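Long-range contacts in alpha-fucosidase (Bifidobacterium bifidum, PDB 2EAB), which probably releases alpha-1,2-linked L-fucose from glycans by hydrolysis, this chain being the catalytic part of a longer, probably membrane-bound protein: residues Phe787-Tyr798 with Val873-Val883; Ala819-Thr827 with Arg838-Ala847. All coordinates share one frame; numbering follows the deposited sequence.

Interaction 1 of 2, residues Phe787-Tyr798 with Val873-Val883; sequences FTDTAGKKYVNY and VTNADGASLLV
Leu881 is the bump and the ring of Phe787 the flat wall it presses on: CG of Leu881 stands 3.6 Å from the ring centroid, almost on the normal, a CH-pi contact over the face. The Phe787 side chain points away from its own N (chi1 -175°), which carries the ring over to the 873-883 hairpin. Its far corner, CZ, abuts the base of the turn there, 3.2 Å from Ala879 O at the ring edge. Leu881 is itself wedged between aromatics, since CD1 also touches CB of Tyr795 and CD2 reaches CD1 of Tyr798 at 3.9 Å. Two beta hairpins, each closed by a type I turn, Asp789 to Gly792 and Asn875 to Gly878, lie against each other here, mainly by side chains, within the C-terminal domain of this family 95 glycoside hydrolase. Beside Leu881 on the partner strand, Val873, and further along its own strand, Val883, offer methyls to the Tyr795 ring: CG2 of Val873 sits 3.7 Å from CZ, and CG2 of Val883 equally close to CE1. The Tyr795 hydroxyl donates to OD2 of Asp789 from above the carboxylate plane, while OD1 takes the backbone N-H of Lys793, so one side chain ties the turn to the ring. The methyl CG2 of Thr790 rests 3.4 Å from Ala876 N. The one direct hydrogen bond between the segments runs from Thr790 N to Thr874 O (3.0 Å). Over the Phe787 face opposite Leu881, offset toward the rim, sits a water joining Asn875 ND2 to Thr788 N; a second links Thr788 O with Ala876 N.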
loop_
_atom_site.group_PDB
_atom_site.type_symbol
_atom_site.label_atom_id
_atom_site.label_comp_id
_atom_site.label_asym_id
_atom_site.label_seq_id
_atom_site.Cartn_x
_atom_site.Cartn_y
_atom_site.Cartn_z
ATOM N N PHE A 787 -15.341 -20.539 10.018
ATOM C CA PHE A 787 -15.669 -21.286 11.230
ATOM C C PHE A 787 -16.475 -22.512 10.830
ATOM O O PHE A 787 -17.334 -22.437 9.946
ATOM C CB PHE A 787 -16.513 -20.373 12.121
ATOM C CG PHE A 787 -16.850 -20.931 13.484
ATOM C CD1 PHE A 787 -16.080 -20.600 14.591
ATOM C CD2 PHE A 787 -17.995 -21.702 13.671
ATOM C CE1 PHE A 787 -16.425 -21.064 15.857
ATOM C CE2 PHE A 787 -18.343 -22.171 14.933
ATOM C CZ PHE A 787 -17.558 -21.849 16.024
ATOM N N THR A 788 -16.197 -23.636 11.480
ATOM C CA THR A 788 -16.974 -24.854 11.254
ATOM C C THR A 788 -17.517 -25.337 12.585
ATOM O O THR A 788 -16.742 -25.697 13.471
ATOM C CB THR A 788 -16.127 -25.969 10.609
ATOM O OG1 THR A 788 -15.534 -25.474 9.407
ATOM C CG2 THR A 788 -16.990 -27.184 10.275
ATOM N N ASP A 789 -18.839 -25.341 12.738
ATOM C CA ASP A 789 -19.410 -25.828 13.990
ATOM C C ASP A 789 -19.371 -27.356 14.037
ATOM O O ASP A 789 -19.022 -27.998 13.049
ATOM C CB ASP A 789 -20.796 -25.219 14.302
ATOM C CG ASP A 789 -21.913 -25.741 13.417
ATOM O OD1 ASP A 789 -21.800 -26.830 12.818
ATOM O OD2 ASP A 789 -22.942 -25.033 13.330
ATOM N N THR A 790 -19.697 -27.944 15.185
ATOM C CA THR A 790 -19.563 -29.401 15.329
ATOM C C THR A 790 -20.554 -30.193 14.466
ATOM O O THR A 790 -20.353 -31.386 14.226
ATOM C CB THR A 790 -19.672 -29.865 16.792
ATOM O OG1 THR A 790 -20.927 -29.444 17.325
ATOM C CG2 THR A 790 -18.546 -29.294 17.639
ATOM N N ALA A 791 -21.609 -29.527 13.995
ATOM C CA ALA A 791 -22.577 -30.134 13.077
ATOM C C ALA A 791 -22.088 -30.092 11.625
ATOM O O ALA A 791 -22.712 -30.673 10.735
ATOM C CB ALA A 791 -23.927 -29.450 13.206
ATOM N N GLY A 792 -20.973 -29.399 11.391
ATOM C CA GLY A 792 -20.379 -29.294 10.062
ATOM C C GLY A 792 -20.747 -28.041 9.291
ATOM O O GLY A 792 -20.318 -27.871 8.150
ATOM N N LYS A 793 -21.528 -27.158 9.903
ATOM C CA LYS A 793 -21.947 -25.930 9.234
ATOM C C LYS A 793 -20.805 -24.920 9.192
ATOM O O LYS A 793 -20.114 -24.707 10.190
ATOM C CB LYS A 793 -23.176 -25.335 9.920
ATOM C CG LYS A 793 -23.716 -24.056 9.295
ATOM C CD LYS A 793 -24.324 -24.268 7.917
ATOM C CE LYS A 793 -24.930 -22.978 7.376
ATOM N NZ LYS A 793 -23.921 -21.888 7.212
ATOM N N LYS A 794 -20.617 -24.309 8.024
ATOM C CA LYS A 794 -19.537 -23.352 7.820
ATOM C C LYS A 794 -20.031 -21.910 7.789
ATOM O O LYS A 794 -21.103 -21.613 7.246
ATOM C CB LYS A 794 -18.731 -23.704 6.567
ATOM C CG LYS A 794 -17.947 -25.003 6.753
ATOM C CD LYS A 794 -17.061 -25.358 5.581
ATOM C CE LYS A 794 -16.356 -26.688 5.822
ATOM N NZ LYS A 794 -15.286 -26.611 6.862
ATOM N N TYR A 795 -19.246 -21.025 8.396
ATOM C CA TYR A 795 -19.531 -19.595 8.403
ATOM C C TYR A 795 -18.292 -18.905 7.863
ATOM O O TYR A 795 -17.254 -18.845 8.524
ATOM C CB TYR A 795 -19.907 -19.108 9.808
ATOM C CG TYR A 795 -20.974 -19.970 10.449
ATOM C CD1 TYR A 795 -22.318 -19.602 10.426
ATOM C CD2 TYR A 795 -20.633 -21.184 11.052
ATOM C CE1 TYR A 795 -23.293 -20.430 11.002
ATOM C CE2 TYR A 795 -21.588 -22.006 11.623
ATOM C CZ TYR A 795 -22.908 -21.619 11.597
ATOM O OH TYR A 795 -23.845 -22.443 12.170
ATOM N N VAL A 796 -18.413 -18.424 6.631
ATOM C CA VAL A 796 -17.290 -17.884 5.883
ATOM C C VAL A 796 -17.151 -16.396 6.167
ATOM O O VAL A 796 -18.144 -15.657 6.152
ATOM C CB VAL A 796 -17.482 -18.135 4.370
ATOM C CG1 VAL A 796 -16.356 -17.514 3.561
ATOM C CG2 VAL A 796 -17.581 -19.631 4.080
ATOM N N ASN A 797 -15.914 -15.955 6.399
ATOM C CA ASN A 797 -15.621 -14.552 6.675
ATOM C C ASN A 797 -16.387 -14.034 7.886
ATOM O O ASN A 797 -16.933 -12.934 7.869
ATOM C CB ASN A 797 -15.855 -13.688 5.425
ATOM C CG ASN A 797 -14.880 -14.013 4.313
ATOM O OD1 ASN A 797 -13.912 -14.736 4.529
ATOM N ND2 ASN A 797 -15.128 -13.480 3.124
ATOM N N TYR A 798 -16.417 -14.834 8.948
ATOM C CA TYR A 798 -17.091 -14.417 10.168
ATOM C C TYR A 798 -16.359 -13.229 10.789
ATOM O O TYR A 798 -15.134 -13.079 10.639
ATOM C CB TYR A 798 -17.230 -15.584 11.161
ATOM C CG TYR A 798 -15.927 -16.107 11.732
ATOM C CD1 TYR A 798 -15.376 -15.547 12.884
ATOM C CD2 TYR A 798 -15.263 -17.177 11.142
ATOM C CE1 TYR A 798 -14.184 -16.022 13.424
ATOM C CE2 TYR A 798 -14.067 -17.663 11.675
ATOM C CZ TYR A 798 -13.536 -17.073 12.811
ATOM O OH TYR A 798 -12.357 -17.525 13.363
ATOM N N VAL A 873 -23.587 -20.999 17.860
ATOM C CA VAL A 873 -22.983 -22.202 17.290
ATOM C C VAL A 873 -21.581 -22.367 17.868
ATOM O O VAL A 873 -20.923 -21.379 18.198
ATOM C CB VAL A 873 -22.964 -22.184 15.734
ATOM C CG1 VAL A 873 -24.387 -22.132 15.188
ATOM C CG2 VAL A 873 -22.134 -21.018 15.196
ATOM N N THR A 874 -21.130 -23.611 17.992
ATOM C CA THR A 874 -19.884 -23.910 18.684
ATOM C C THR A 874 -19.081 -24.946 17.911
ATOM O O THR A 874 -19.643 -25.884 17.347
ATOM C CB THR A 874 -20.174 -24.383 20.135
ATOM O OG1 THR A 874 -20.974 -23.394 20.794
ATOM C CG2 THR A 874 -18.896 -24.577 20.933
ATOM N N ASN A 875 -17.763 -24.756 17.872
ATOM C CA ASN A 875 -16.880 -25.723 17.235
ATOM C C ASN A 875 -16.292 -26.723 18.234
ATOM O O ASN A 875 -16.550 -26.641 19.443
ATOM C CB ASN A 875 -15.799 -25.038 16.377
ATOM C CG ASN A 875 -14.734 -24.327 17.196
ATOM O OD1 ASN A 875 -14.598 -24.531 18.403
ATOM N ND2 ASN A 875 -13.951 -23.492 16.523
ATOM N N ALA A 876 -15.518 -27.671 17.714
ATOM C CA ALA A 876 -14.975 -28.759 18.522
ATOM C C ALA A 876 -14.044 -28.294 19.636
ATOM O O ALA A 876 -13.863 -29.001 20.627
ATOM C CB ALA A 876 -14.290 -29.786 17.638
ATOM N N ASP A 877 -13.450 -27.116 19.482
ATOM C CA ASP A 877 -12.603 -26.596 20.552
ATOM C C ASP A 877 -13.300 -25.592 21.468
ATOM O O ASP A 877 -12.644 -24.892 22.239
ATOM C CB ASP A 877 -11.288 -26.027 20.021
ATOM C CG ASP A 877 -10.225 -25.923 21.107
ATOM O OD1 ASP A 877 -10.123 -26.850 21.946
ATOM O OD2 ASP A 877 -9.498 -24.907 21.133
ATOM N N GLY A 878 -14.624 -25.535 21.394
ATOM C CA GLY A 878 -15.404 -24.713 22.313
ATOM C C GLY A 878 -15.463 -23.228 22.002
ATOM O O GLY A 878 -15.878 -22.442 22.852
ATOM N N ALA A 879 -15.041 -22.834 20.802
ATOM C CA ALA A 879 -15.228 -21.453 20.350
ATOM C C ALA A 879 -16.646 -21.307 19.819
ATOM O O ALA A 879 -17.167 -22.225 19.189
ATOM C CB ALA A 879 -14.213 -21.089 19.277
ATOM N N SER A 880 -17.262 -20.154 20.083
ATOM C CA SER A 880 -18.647 -19.909 19.681
ATOM C C SER A 880 -18.826 -18.663 18.820
ATOM O O SER A 880 -18.066 -17.692 18.943
ATOM C CB SER A 880 -19.553 -19.797 20.908
ATOM O OG SER A 880 -19.716 -21.051 21.545
ATOM N N LEU A 881 -19.836 -18.708 17.955
ATOM C CA LEU A 881 -20.317 -17.534 17.233
ATOM C C LEU A 881 -21.765 -17.245 17.593
ATOM O O LEU A 881 -22.546 -18.163 17.879
ATOM C CB LEU A 881 -20.258 -17.741 15.718
ATOM C CG LEU A 881 -19.005 -18.259 15.025
ATOM C CD1 LEU A 881 -19.274 -18.303 13.536
ATOM C CD2 LEU A 881 -17.799 -17.391 15.310
ATOM N N LEU A 882 -22.110 -15.962 17.562
ATOM C CA LEU A 882 -23.496 -15.516 17.507
ATOM C C LEU A 882 -23.874 -15.343 16.046
ATOM O O LEU A 882 -23.186 -14.635 15.303
ATOM C CB LEU A 882 -23.650 -14.182 18.229
ATOM C CG LEU A 882 -23.607 -14.230 19.754
ATOM C CD1 LEU A 882 -23.252 -12.868 20.323
ATOM C CD2 LEU A 882 -24.940 -14.720 20.318
ATOM N N VAL A 883 -24.953 -15.996 15.634
ATOM C CA VAL A 883 -25.391 -15.970 14.245
ATOM C C VAL A 883 -26.789 -15.380 14.170
ATOM O O VAL A 883 -27.714 -15.875 14.823
ATOM C CB VAL A 883 -25.377 -17.390 13.620
ATOM C CG1 VAL A 883 -25.861 -17.354 12.174
ATOM C CG2 VAL A 883 -23.979 -17.995 13.695
HETATM O O HOH W 1 -14.072 -23.383 13.509
HETATM O O HOH W 2 -16.001 -28.050 14.839
#

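Interaction 2 of 2, residues Ala819-Thr827 with Arg838-Ala847. With EDO (1,2-ethanediol), chain G.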
loop_
_atom_site.group_PDB
_atom_site.type_symbol
_atom_site.label_atom_id
_atom_site.label_comp_id
_atom_site.label_asym_id
_atom_site.label_seq_id
_atom_site.Cartn_x
_atom_site.Cartn_y
_atom_site.Cartn_z
ATOM N N ALA A 819 -15.533 -4.900 8.402
ATOM C CA ALA A 819 -15.375 -6.339 8.255
ATOM C C ALA A 819 -15.895 -6.802 6.905
ATOM O O ALA A 819 -16.812 -6.204 6.328
ATOM C CB ALA A 819 -16.112 -7.062 9.370
ATOM N N ARG A 820 -15.300 -7.879 6.413
ATOM C CA ARG A 820 -15.765 -8.520 5.194
ATOM C C ARG A 820 -17.260 -8.849 5.291
ATOM O O ARG A 820 -17.779 -9.163 6.369
ATOM C CB ARG A 820 -14.920 -9.755 4.896
ATOM C CG ARG A 820 -13.507 -9.377 4.470
ATOM C CD ARG A 820 -12.637 -10.600 4.275
ATOM N NE ARG A 820 -11.226 -10.284 4.045
ATOM C CZ ARG A 820 -10.347 -10.055 5.018
ATOM N NH1 ARG A 820 -10.739 -10.076 6.289
ATOM N NH2 ARG A 820 -9.078 -9.803 4.719
ATOM N N GLY A 821 -17.953 -8.738 4.162
ATOM C CA GLY A 821 -19.417 -8.794 4.142
ATOM C C GLY A 821 -20.044 -7.415 4.251
ATOM O O GLY A 821 -21.264 -7.261 4.099
ATOM N N ASN A 822 -19.199 -6.414 4.498
ATOM C CA ASN A 822 -19.586 -5.009 4.613
ATOM C C ASN A 822 -20.378 -4.728 5.884
ATOM O O ASN A 822 -21.576 -4.393 5.849
ATOM C CB ASN A 822 -20.304 -4.490 3.360
ATOM C CG ASN A 822 -20.211 -2.986 3.228
ATOM O OD1 ASN A 822 -19.803 -2.293 4.164
ATOM N ND2 ASN A 822 -20.578 -2.469 2.068
ATOM N N PHE A 823 -19.677 -4.883 7.003
ATOM C CA PHE A 823 -20.185 -4.498 8.309
ATOM C C PHE A 823 -19.241 -3.462 8.892
ATOM O O PHE A 823 -18.019 -3.647 8.858
ATOM C CB PHE A 823 -20.214 -5.690 9.270
ATOM C CG PHE A 823 -21.081 -6.827 8.823
ATOM C CD1 PHE A 823 -22.397 -6.927 9.263
ATOM C CD2 PHE A 823 -20.575 -7.820 7.993
ATOM C CE1 PHE A 823 -23.206 -7.991 8.860
ATOM C CE2 PHE A 823 -21.374 -8.886 7.583
ATOM C CZ PHE A 823 -22.693 -8.972 8.023
ATOM N N THR A 824 -19.785 -2.382 9.439
ATOM C CA THR A 824 -18.963 -1.427 10.178
ATOM C C THR A 824 -18.951 -1.856 11.637
ATOM O O THR A 824 -19.996 -2.226 12.190
ATOM C CB THR A 824 -19.479 0.011 10.006
ATOM O OG1 THR A 824 -19.612 0.282 8.608
ATOM C CG2 THR A 824 -18.506 1.022 10.620
ATOM N N VAL A 825 -17.772 -1.829 12.248
ATOM C CA VAL A 825 -17.558 -2.425 13.555
ATOM C C VAL A 825 -16.987 -1.412 14.536
ATOM O O VAL A 825 -15.977 -0.755 14.257
ATOM C CB VAL A 825 -16.586 -3.630 13.473
ATOM C CG1 VAL A 825 -16.351 -4.232 14.850
ATOM C CG2 VAL A 825 -17.102 -4.692 12.506
ATOM N N GLY A 826 -17.646 -1.298 15.684
ATOM C CA GLY A 826 -17.102 -0.589 16.832
ATOM C C GLY A 826 -17.073 -1.551 17.999
ATOM O O GLY A 826 -17.948 -2.413 18.114
ATOM N N THR A 827 -16.057 -1.437 18.846
ATOM C CA THR A 827 -15.982 -2.259 20.047
ATOM C C THR A 827 -15.354 -1.479 21.191
ATOM O O THR A 827 -14.440 -0.673 20.988
ATOM C CB THR A 827 -15.251 -3.619 19.814
ATOM O OG1 THR A 827 -15.397 -4.462 20.966
ATOM C CG2 THR A 827 -13.775 -3.437 19.526
ATOM N N ARG A 838 -20.690 -2.807 18.429
ATOM C CA ARG A 838 -21.686 -2.186 17.569
ATOM C C ARG A 838 -21.414 -2.636 16.144
ATOM O O ARG A 838 -20.349 -2.353 15.584
ATOM C CB ARG A 838 -21.643 -0.662 17.698
ATOM C CG ARG A 838 -22.012 -0.172 19.098
ATOM C CD ARG A 838 -22.064 1.349 19.199
ATOM N NE ARG A 838 -23.009 1.943 18.252
ATOM C CZ ARG A 838 -24.318 2.085 18.459
ATOM N NH1 ARG A 838 -24.876 1.673 19.593
ATOM N NH2 ARG A 838 -25.073 2.642 17.521
ATOM N N LEU A 839 -22.371 -3.363 15.574
ATOM C CA LEU A 839 -22.215 -3.962 14.259
ATOM C C LEU A 839 -23.241 -3.356 13.315
ATOM O O LEU A 839 -24.440 -3.632 13.437
ATOM C CB LEU A 839 -22.393 -5.482 14.350
ATOM C CG LEU A 839 -22.110 -6.274 13.073
ATOM C CD1 LEU A 839 -20.606 -6.466 12.882
ATOM C CD2 LEU A 839 -22.827 -7.619 13.107
ATOM N N THR A 840 -22.779 -2.516 12.395
ATOM C CA THR A 840 -23.669 -1.921 11.414
ATOM C C THR A 840 -23.633 -2.770 10.156
ATOM O O THR A 840 -22.586 -2.897 9.511
ATOM C CB THR A 840 -23.252 -0.482 11.067
ATOM O OG1 THR A 840 -23.140 0.290 12.269
ATOM C CG2 THR A 840 -24.276 0.157 10.138
ATOM N N SER A 841 -24.765 -3.370 9.808
ATOM C CA SER A 841 -24.835 -4.154 8.586
ATOM C C SER A 841 -25.105 -3.225 7.415
ATOM O O SER A 841 -26.170 -2.615 7.334
ATOM C CB SER A 841 -25.942 -5.193 8.675
ATOM O OG SER A 841 -25.971 -5.955 7.484
ATOM N N ASN A 842 -24.139 -3.103 6.510
ATOM C CA ASN A 842 -24.289 -2.191 5.376
ATOM C C ASN A 842 -24.948 -2.834 4.157
ATOM O O ASN A 842 -25.467 -2.130 3.278
ATOM C CB ASN A 842 -22.946 -1.560 5.004
ATOM C CG ASN A 842 -22.300 -0.842 6.173
ATOM O OD1 ASN A 842 -21.119 -1.044 6.476
ATOM N ND2 ASN A 842 -23.075 -0.009 6.847
ATOM N N LYS A 843 -24.945 -4.165 4.113
ATOM C CA LYS A 843 -25.492 -4.895 2.970
ATOM C C LYS A 843 -26.543 -5.948 3.329
ATOM O O LYS A 843 -27.070 -6.608 2.440
ATOM C CB LYS A 843 -24.367 -5.524 2.138
ATOM C CG LYS A 843 -23.444 -4.517 1.443
ATOM C CD LYS A 843 -24.133 -3.727 0.332
ATOM C CE LYS A 843 -24.176 -4.518 -0.963
ATOM N NZ LYS A 843 -24.545 -3.657 -2.120
ATOM N N GLY A 844 -26.839 -6.114 4.617
ATOM C CA GLY A 844 -27.858 -7.074 5.058
ATOM C C GLY A 844 -27.434 -8.533 5.022
ATOM O O GLY A 844 -28.283 -9.430 5.015
ATOM N N LYS A 845 -26.129 -8.792 5.008
ATOM C CA LYS A 845 -25.647 -10.167 5.008
ATOM C C LYS A 845 -25.813 -10.794 6.391
ATOM O O LYS A 845 -25.854 -10.093 7.399
ATOM C CB LYS A 845 -24.184 -10.234 4.545
ATOM C CG LYS A 845 -23.914 -9.605 3.160
ATOM C CD LYS A 845 -24.693 -10.281 2.021
ATOM C CE LYS A 845 -24.721 -9.426 0.746
ATOM N NZ LYS A 845 -23.390 -9.245 0.089
ATOM N N GLN A 846 -25.916 -12.119 6.431
ATOM C CA GLN A 846 -25.977 -12.828 7.699
ATOM C C GLN A 846 -24.786 -12.447 8.568
ATOM O O GLN A 846 -23.652 -12.421 8.087
ATOM C CB GLN A 846 -25.959 -14.330 7.462
ATOM C CG GLN A 846 -26.047 -15.129 8.740
ATOM C CD GLN A 846 -25.922 -16.612 8.511
ATOM O OE1 GLN A 846 -24.928 -17.095 7.963
ATOM N NE2 GLN A 846 -26.930 -17.348 8.934
ATOM N N ALA A 847 -25.056 -12.140 9.834
ATOM C CA ALA A 847 -23.995 -11.896 10.803
ATOM C C ALA A 847 -23.569 -13.187 11.488
ATOM O O ALA A 847 -24.404 -14.015 11.850
ATOM C CB ALA A 847 -24.417 -10.866 11.826
HETATM C C1 EDO G . -5.754 -8.689 5.615
HETATM O O1 EDO G . -6.830 -9.119 6.589
HETATM C C2 EDO G . -6.111 -7.207 5.201
HETATM O O2 EDO G . -7.442 -7.231 4.628
HETATM O O HOH W 3 -23.839 -6.658 5.412
HETATM O O HOH W 4 -21.465 -7.701 1.234
#
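Phe823 and Leu839 make the dense side of this antiparallel pairing, CD1 of Leu839 lying 3.7 Å from CB of Phe823 and also touching CG2 of Val825. Because CG of Phe823 is anti to the carbonyl carbon (chi1 -60°), its ring swings past Ser841 and ends with CZ 3.4 Å from Lys845 O, at the ring edge. The backbones are zipped by paired bonds, Thr824 with Thr840 and Gly826 with Arg838; Thr840 N to Thr824 O is 2.8 Å and nearly straight at 168°. Asn842 N to Asn822 O extends the ladder to the loop, where Asn822 and Phe823 face Ala819 in a G1 bulge.

The other face, with Thr824, Thr840 and Arg838, is more open; Arg838 leans on Thr891 and Thr893. The loop end is wetter. One water, over the Phe823 ring, accepts from Lys843 N and Lys845 N and donates to Gly821 O; another donates weakly to that oxygen, and Lys845 NZ donates to this water at 2.7 Å.

Arg820 turns to helix 507-520, forming salt bridges with Glu517 and Glu520, and its NH2 also holds an ethanediol. Strand 823-830 lies between 812-819 and 833-841, the latter bordered by 890-896, while Val825 packs on Ile801 and Leu839 on Phe884.

How the interactions relate
Both interactions belong to the C-terminal beta domain, on the same side of the chain's centre, with their centres about 18 Å apart. Interaction 2 is nested in the loop that interaction 1 closes: 787-798 comes first, then 819-827 and 838-847, and 873-883 last. They occupy different sheets, interaction 2 the antiparallel sheet containing strands 823-830 and 833-841, interaction 1 the small hairpin 786-788/794-796 and the edge of the mixed sheet. Strand 847-851, which begins where interaction 2 ends, pairs with 880-884 and so connects the two. They meet directly where Val883 CG1 lies 3.4 Å from Gln846 NE2, a packing contact within one domain.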